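Local structure of arfgap-like finger domain containing protein (Cryptosporidium parvum Iowa II, 2OWA) at residues 52-57 and 72-77; 101-106 and 125-130. The protein probably activates GTP hydrolysis by ADP-ribosylation factor (Arf) GTPases, through the zinc-finger ArfGAP domain that this chain comprises. All coordinates share one frame; numbering follows the deposited sequence.

Contact 1 of 2, residues 52-57 and 72-77; sequences LSFAVF and HISFVR
In the small antiparallel sheet of the ArfGAP zinc finger, the turn that leaves central strand 49-51 is tied at Leu52 and Ser53 to Phe75, just ahead of edge strand 76-78. Leu52 N donates to Phe75 O (2.8 Å), carrying the strand pairing one step past strand 49-51. One residue on, a side chain takes over: Phe75 N donates to Ser53 OG over 3.1 Å, a more bent bond with 139° at the hydrogen. Ser53 OG is anti to its own carbonyl carbon (chi1 -45°), which brings the hydroxyl beside the backbone N and within reach of the facing amide. The side chains of Leu52 and Phe75 run side by side in the same direction, and Leu52 CD1 rests 3.3 Å from Phe75 CE2, meeting the ring obliquely. Beyond this pair, Ala55 and Val56 both face Ser51 in a G1 beta bulge, where the hairpin returns into strand 56-58. Phe75 CZ also lies over one face of the Arg77 guanidinium, whose NH1 donates to Val76 O (2.9 Å). At the other end Phe54 CZ comes 3.4 Å from Ile73 O, again obliquely, while Tyr119 meets the Phe54 ring edge-to-face. Ser74 OG is hydrogen-bonded to His66 ND1 and Ser51 OG; the Ser74 side chain lies about 12 Å from the zinc ion.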
loop_
_atom_site.group_PDB
_atom_site.type_symbol
_atom_site.label_atom_id
_atom_site.label_comp_id
_atom_site.label_asym_id
_atom_site.label_seq_id
_atom_site.Cartn_x
_atom_site.Cartn_y
_atom_site.Cartn_z
ATOM N N LEU A 52 2.372 -2.901 -1.514
ATOM C CA LEU A 52 3.064 -3.037 -0.247
ATOM C C LEU A 52 4.169 -2.004 -0.116
ATOM O O LEU A 52 4.361 -1.476 0.955
ATOM C CB LEU A 52 3.650 -4.432 -0.038
ATOM C CG LEU A 52 2.653 -5.388 0.627
ATOM C CD1 LEU A 52 3.109 -6.833 0.409
ATOM C CD2 LEU A 52 2.409 -5.048 2.147
ATOM N N SER A 53 4.839 -1.685 -1.228
ATOM C CA SER A 53 5.995 -0.750 -1.270
ATOM C C SER A 53 5.734 0.571 -0.560
ATOM O O SER A 53 6.536 1.027 0.244
ATOM C CB SER A 53 6.384 -0.450 -2.738
ATOM O OG SER A 53 6.415 -1.652 -3.513
ATOM N N PHE A 54 4.598 1.182 -0.877
ATOM C CA PHE A 54 4.212 2.475 -0.304
ATOM C C PHE A 54 3.152 2.323 0.775
ATOM O O PHE A 54 2.687 3.303 1.332
ATOM C CB PHE A 54 3.756 3.389 -1.447
ATOM C CG PHE A 54 4.703 3.362 -2.602
ATOM C CD1 PHE A 54 5.982 3.937 -2.485
ATOM C CD2 PHE A 54 4.348 2.735 -3.793
ATOM C CE1 PHE A 54 6.888 3.891 -3.552
ATOM C CE2 PHE A 54 5.233 2.688 -4.848
ATOM C CZ PHE A 54 6.488 3.265 -4.740
ATOM N N ALA A 55 2.788 1.071 1.075
ATOM C CA ALA A 55 1.650 0.779 1.951
ATOM C C ALA A 55 0.437 1.634 1.596
ATOM O O ALA A 55 -0.149 2.284 2.451
ATOM C CB ALA A 55 2.035 0.959 3.430
ATOM N N VAL A 56 0.057 1.651 0.319
ATOM C CA VAL A 56 -1.152 2.352 -0.089
ATOM C C VAL A 56 -2.200 1.341 -0.593
ATOM O O VAL A 56 -1.848 0.296 -1.131
ATOM C CB VAL A 56 -0.885 3.444 -1.145
ATOM C CG1 VAL A 56 -0.014 4.619 -0.521
ATOM C CG2 VAL A 56 -0.197 2.841 -2.358
ATOM N N PHE A 57 -3.473 1.681 -0.414
ATOM C CA PHE A 57 -4.596 0.936 -1.024
ATOM C C PHE A 57 -5.050 1.569 -2.334
ATOM O O PHE A 57 -5.196 2.794 -2.413
ATOM C CB PHE A 57 -5.794 0.870 -0.087
ATOM C CG PHE A 57 -5.535 0.085 1.133
ATOM C CD1 PHE A 57 -5.784 -1.275 1.155
ATOM C CD2 PHE A 57 -5.013 0.713 2.280
ATOM C CE1 PHE A 57 -5.517 -2.031 2.328
ATOM C CE2 PHE A 57 -4.753 -0.010 3.429
ATOM C CZ PHE A 57 -5.024 -1.381 3.468
ATOM N N HIS A 72 10.069 -4.116 -7.977
ATOM C CA HIS A 72 10.972 -3.120 -7.410
ATOM C C HIS A 72 10.393 -1.704 -7.452
ATOM O O HIS A 72 10.836 -0.803 -6.693
ATOM C CB HIS A 72 12.336 -3.188 -8.134
ATOM C CG HIS A 72 12.279 -2.794 -9.580
ATOM N ND1 HIS A 72 11.599 -3.530 -10.524
ATOM C CD2 HIS A 72 12.798 -1.723 -10.237
ATOM C CE1 HIS A 72 11.692 -2.927 -11.698
ATOM N NE2 HIS A 72 12.410 -1.826 -11.548
ATOM N N ILE A 73 9.432 -1.489 -8.354
ATOM C CA ILE A 73 8.698 -0.228 -8.428
ATOM C C ILE A 73 7.467 -0.294 -7.492
ATOM O O ILE A 73 7.346 0.483 -6.560
ATOM C CB ILE A 73 8.288 0.086 -9.892
ATOM C CG1 ILE A 73 9.505 -0.013 -10.842
ATOM C CG2 ILE A 73 7.488 1.414 -9.985
ATOM C CD1 ILE A 73 10.293 1.252 -10.998
ATOM N N SER A 74 6.594 -1.264 -7.715
ATOM C CA SER A 74 5.393 -1.400 -6.909
ATOM C C SER A 74 4.985 -2.855 -6.818
ATOM O O SER A 74 4.818 -3.500 -7.833
ATOM C CB SER A 74 4.277 -0.506 -7.467
ATOM O OG SER A 74 3.070 -0.691 -6.783
ATOM N N PHE A 75 4.857 -3.358 -5.588
ATOM C CA PHE A 75 4.677 -4.782 -5.267
ATOM C C PHE A 75 3.235 -4.926 -4.838
ATOM O O PHE A 75 2.863 -4.497 -3.753
ATOM C CB PHE A 75 5.646 -5.172 -4.125
ATOM C CG PHE A 75 5.531 -6.610 -3.636
ATOM C CD1 PHE A 75 6.472 -7.561 -3.989
ATOM C CD2 PHE A 75 4.519 -6.990 -2.745
ATOM C CE1 PHE A 75 6.404 -8.874 -3.512
ATOM C CE2 PHE A 75 4.412 -8.312 -2.263
ATOM C CZ PHE A 75 5.383 -9.254 -2.644
ATOM N N VAL A 76 2.434 -5.548 -5.695
ATOM C CA VAL A 76 0.973 -5.426 -5.635
ATOM C C VAL A 76 0.357 -6.711 -5.097
ATOM O O VAL A 76 0.775 -7.800 -5.481
ATOM C CB VAL A 76 0.393 -5.082 -7.050
ATOM C CG1 VAL A 76 -1.130 -5.229 -7.111
ATOM C CG2 VAL A 76 0.855 -3.715 -7.480
ATOM N N ARG A 77 -0.608 -6.552 -4.193
ATOM C CA ARG A 77 -1.410 -7.647 -3.634
ATOM C C ARG A 77 -2.866 -7.241 -3.544
ATOM O O ARG A 77 -3.187 -6.067 -3.494
ATOM C CB ARG A 77 -0.936 -8.023 -2.199
ATOM C CG ARG A 77 0.475 -8.623 -2.118
ATOM C CD ARG A 77 0.433 -9.950 -2.849
ATOM N NE ARG A 77 1.651 -10.756 -2.790
ATOM C CZ ARG A 77 2.540 -10.863 -3.785
ATOM N NH1 ARG A 77 2.420 -10.142 -4.916
ATOM N NH2 ARG A 77 3.583 -11.673 -3.626
#

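Contact 2 of 2, residues 101-106 and 125-130; sequences RNYFKQ and GRQYKQ
Tyr103 and Tyr128 carry the aromatic part of this contact, reaching across from the two helical segments and overlapping along their flanks. Tyr128 CD1 sits over one face of the Tyr103 ring, toward its rim, and comes within 3.3 Å of Tyr103 CG. The two planes make 33° with centroids 4.8 Å apart, an oblique overlap. CG lies anti to the backbone N in Tyr103 (chi1 175°) and in Tyr128 alike, which swings both rings out between the helices. The methylene of Tyr128 joins in as well, its CB lying 3.4 Å from Tyr103 CE2. Phe104 completes an aromatic cluster, its ring oblique to that of Tyr128, and Tyr119 and Phe40 add further side-chain contacts to it.

These residues join helix 97-107 to helix 123-135 in the helical part of the ArfGAP domain, away from the zinc site. The short segments run roughly antiparallel, at 145°, with their axes 11.0 Å apart at closest approach, a separation bridged by the large aromatic side chains. The backbone also takes part at Gly125, whose CA lies 3.8 Å from Phe104 CZ, at the ring's edge and near its plane. At the far end of the other ring, Tyr103 OH packs 3.5 Å from Gln127 CB.

The polar contacts gather round the phenol oxygen of Tyr103. A water hydrogen-bonded to Tyr103 OH at 3.2 Å donates to Gln127 OE1 over 2.9 Å, linking the two side chains. Cys124 O makes a further, weak hydrogen bond with the same hydroxyl. Within helix 97-107, Gln106 NE2 donates to Asn102 OD1 one turn away.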
loop_
_atom_site.group_PDB
_atom_site.type_symbol
_atom_site.label_atom_id
_atom_site.label_comp_id
_atom_site.label_asym_id
_atom_site.label_seq_id
_atom_site.Cartn_x
_atom_site.Cartn_y
_atom_site.Cartn_z
ATOM N N ARG A 101 -0.096 10.207 1.226
ATOM C CA ARG A 101 -0.586 11.482 0.684
ATOM C C ARG A 101 0.159 12.622 1.379
ATOM O O ARG A 101 0.618 13.536 0.725
ATOM C CB ARG A 101 -2.102 11.669 0.909
ATOM C CG ARG A 101 -2.968 11.170 -0.231
ATOM C CD ARG A 101 -4.423 10.973 0.248
ATOM N NE ARG A 101 -5.171 10.088 -0.629
ATOM C CZ ARG A 101 -6.161 9.308 -0.207
ATOM N NH1 ARG A 101 -6.504 9.345 1.079
ATOM N NH2 ARG A 101 -6.807 8.500 -1.064
ATOM N N ASN A 102 0.323 12.522 2.689
ATOM C CA ASN A 102 0.967 13.592 3.425
ATOM C C ASN A 102 2.411 13.746 2.975
ATOM O O ASN A 102 2.850 14.853 2.695
ATOM C CB ASN A 102 0.881 13.393 4.961
ATOM C CG ASN A 102 1.780 14.390 5.734
ATOM O OD1 ASN A 102 1.672 15.595 5.556
ATOM N ND2 ASN A 102 2.669 13.878 6.574
ATOM N N TYR A 103 3.144 12.626 2.914
ATOM C CA TYR A 103 4.519 12.659 2.487
ATOM C C TYR A 103 4.675 13.210 1.052
ATOM O O TYR A 103 5.465 14.135 0.827
ATOM C CB TYR A 103 5.160 11.278 2.609
ATOM C CG TYR A 103 6.568 11.223 2.055
ATOM C CD1 TYR A 103 7.649 11.615 2.830
ATOM C CD2 TYR A 103 6.810 10.808 0.733
ATOM C CE1 TYR A 103 8.927 11.567 2.339
ATOM C CE2 TYR A 103 8.097 10.759 0.235
ATOM C CZ TYR A 103 9.139 11.149 1.042
ATOM O OH TYR A 103 10.403 11.113 0.572
ATOM N N PHE A 104 3.930 12.634 0.122
ATOM C CA PHE A 104 4.010 13.005 -1.310
ATOM C C PHE A 104 3.564 14.440 -1.625
ATOM O O PHE A 104 4.244 15.118 -2.386
ATOM C CB PHE A 104 3.354 11.947 -2.238
ATOM C CG PHE A 104 4.161 10.666 -2.352
ATOM C CD1 PHE A 104 5.466 10.696 -2.856
ATOM C CD2 PHE A 104 3.615 9.431 -1.946
ATOM C CE1 PHE A 104 6.241 9.517 -2.940
ATOM C CE2 PHE A 104 4.344 8.249 -2.031
ATOM C CZ PHE A 104 5.681 8.288 -2.522
ATOM N N LYS A 105 2.473 14.915 -1.021
ATOM C CA LYS A 105 2.075 16.312 -1.214
ATOM C C LYS A 105 3.189 17.266 -0.752
ATOM O O LYS A 105 3.321 18.326 -1.325
ATOM C CB LYS A 105 0.767 16.675 -0.490
ATOM C CG LYS A 105 -0.510 15.950 -0.969
ATOM C CD LYS A 105 -1.726 16.436 -0.145
ATOM C CE LYS A 105 -3.067 15.840 -0.634
ATOM N NZ LYS A 105 -3.370 16.010 -2.134
ATOM N N GLN A 106 3.948 16.905 0.296
ATOM C CA GLN A 106 5.102 17.729 0.724
ATOM C C GLN A 106 6.292 17.646 -0.235
ATOM O O GLN A 106 6.850 18.681 -0.628
ATOM C CB GLN A 106 5.570 17.397 2.160
ATOM C CG GLN A 106 4.448 17.348 3.210
ATOM C CD GLN A 106 4.875 17.832 4.610
ATOM O OE1 GLN A 106 5.877 18.566 4.760
ATOM N NE2 GLN A 106 4.104 17.428 5.643
ATOM N N GLY A 125 9.744 8.309 -4.087
ATOM C CA GLY A 125 9.053 7.049 -3.821
ATOM C C GLY A 125 9.988 6.103 -3.086
ATOM O O GLY A 125 9.616 5.482 -2.068
ATOM N N ARG A 126 11.202 5.977 -3.617
ATOM C CA ARG A 126 12.223 5.102 -3.010
ATOM C C ARG A 126 12.486 5.512 -1.559
ATOM O O ARG A 126 12.466 4.669 -0.692
ATOM C CB ARG A 126 13.505 5.121 -3.826
ATOM C CG ARG A 126 14.618 4.235 -3.274
ATOM N N GLN A 127 12.678 6.811 -1.331
ATOM C CA GLN A 127 12.874 7.404 -0.033
ATOM C C GLN A 127 11.733 7.141 0.973
ATOM O O GLN A 127 11.978 6.813 2.150
ATOM C CB GLN A 127 13.058 8.893 -0.202
ATOM C CG GLN A 127 14.432 9.366 0.217
ATOM C CD GLN A 127 14.921 10.520 -0.612
ATOM O OE1 GLN A 127 14.190 11.477 -0.860
ATOM N NE2 GLN A 127 16.167 10.440 -1.054
ATOM N N TYR A 128 10.496 7.265 0.504
ATOM C CA TYR A 128 9.327 6.929 1.358
ATOM C C TYR A 128 9.265 5.430 1.692
ATOM O O TYR A 128 8.941 5.068 2.819
ATOM C CB TYR A 128 8.024 7.437 0.734
ATOM C CG TYR A 128 6.812 7.208 1.588
ATOM C CD1 TYR A 128 6.594 7.977 2.752
ATOM C CD2 TYR A 128 5.919 6.192 1.277
ATOM C CE1 TYR A 128 5.481 7.749 3.554
ATOM C CE2 TYR A 128 4.804 5.949 2.077
ATOM C CZ TYR A 128 4.593 6.730 3.194
ATOM O OH TYR A 128 3.510 6.478 3.969
ATOM N N LYS A 129 9.549 4.572 0.710
ATOM C CA LYS A 129 9.612 3.120 0.897
ATOM C C LYS A 129 10.626 2.762 2.029
ATOM O O LYS A 129 10.340 1.925 2.886
ATOM C CB LYS A 129 10.016 2.463 -0.430
ATOM C CG LYS A 129 9.614 1.005 -0.674
ATOM C CD LYS A 129 10.811 0.042 -0.703
ATOM C CE LYS A 129 10.456 -1.299 -1.411
ATOM N NZ LYS A 129 10.588 -1.305 -2.946
ATOM N N GLN A 130 11.776 3.443 2.029
ATOM C CA GLN A 130 12.794 3.319 3.075
ATOM C C GLN A 130 12.388 3.853 4.431
ATOM O O GLN A 130 12.845 3.328 5.418
ATOM C CB GLN A 130 14.113 3.994 2.656
ATOM C CG GLN A 130 14.920 3.157 1.683
ATOM C CD GLN A 130 16.309 3.745 1.397
ATOM O OE1 GLN A 130 16.832 3.596 0.306
ATOM N NE2 GLN A 130 16.893 4.432 2.381
HETATM O O HOH W 1 11.854 12.922 -1.700
#

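Contact 1 comes wholly before contact 2 along the chain, and their centres lie about 13 Å apart within the ArfGAP domain. The first belongs to the zinc-finger sheet, the second to the pair formed by helices 97-107 and 123-135. They touch directly: Phe54 CE1 is 3.5 Å from Gly125 O, and Ser53 O is 3.2 Å from Lys129 CG. Arg91 of helix 86-94 spans both, giving hydrogen bonds to Leu52 O, Ser53 O and Lys129 O, while Tyr119 meets the rings of both Phe54 and Phe104. Through Ser53 and Phe54 the turn after strand 49-51 thus packs against helix 123-135, and sheet and helices form one compact domain.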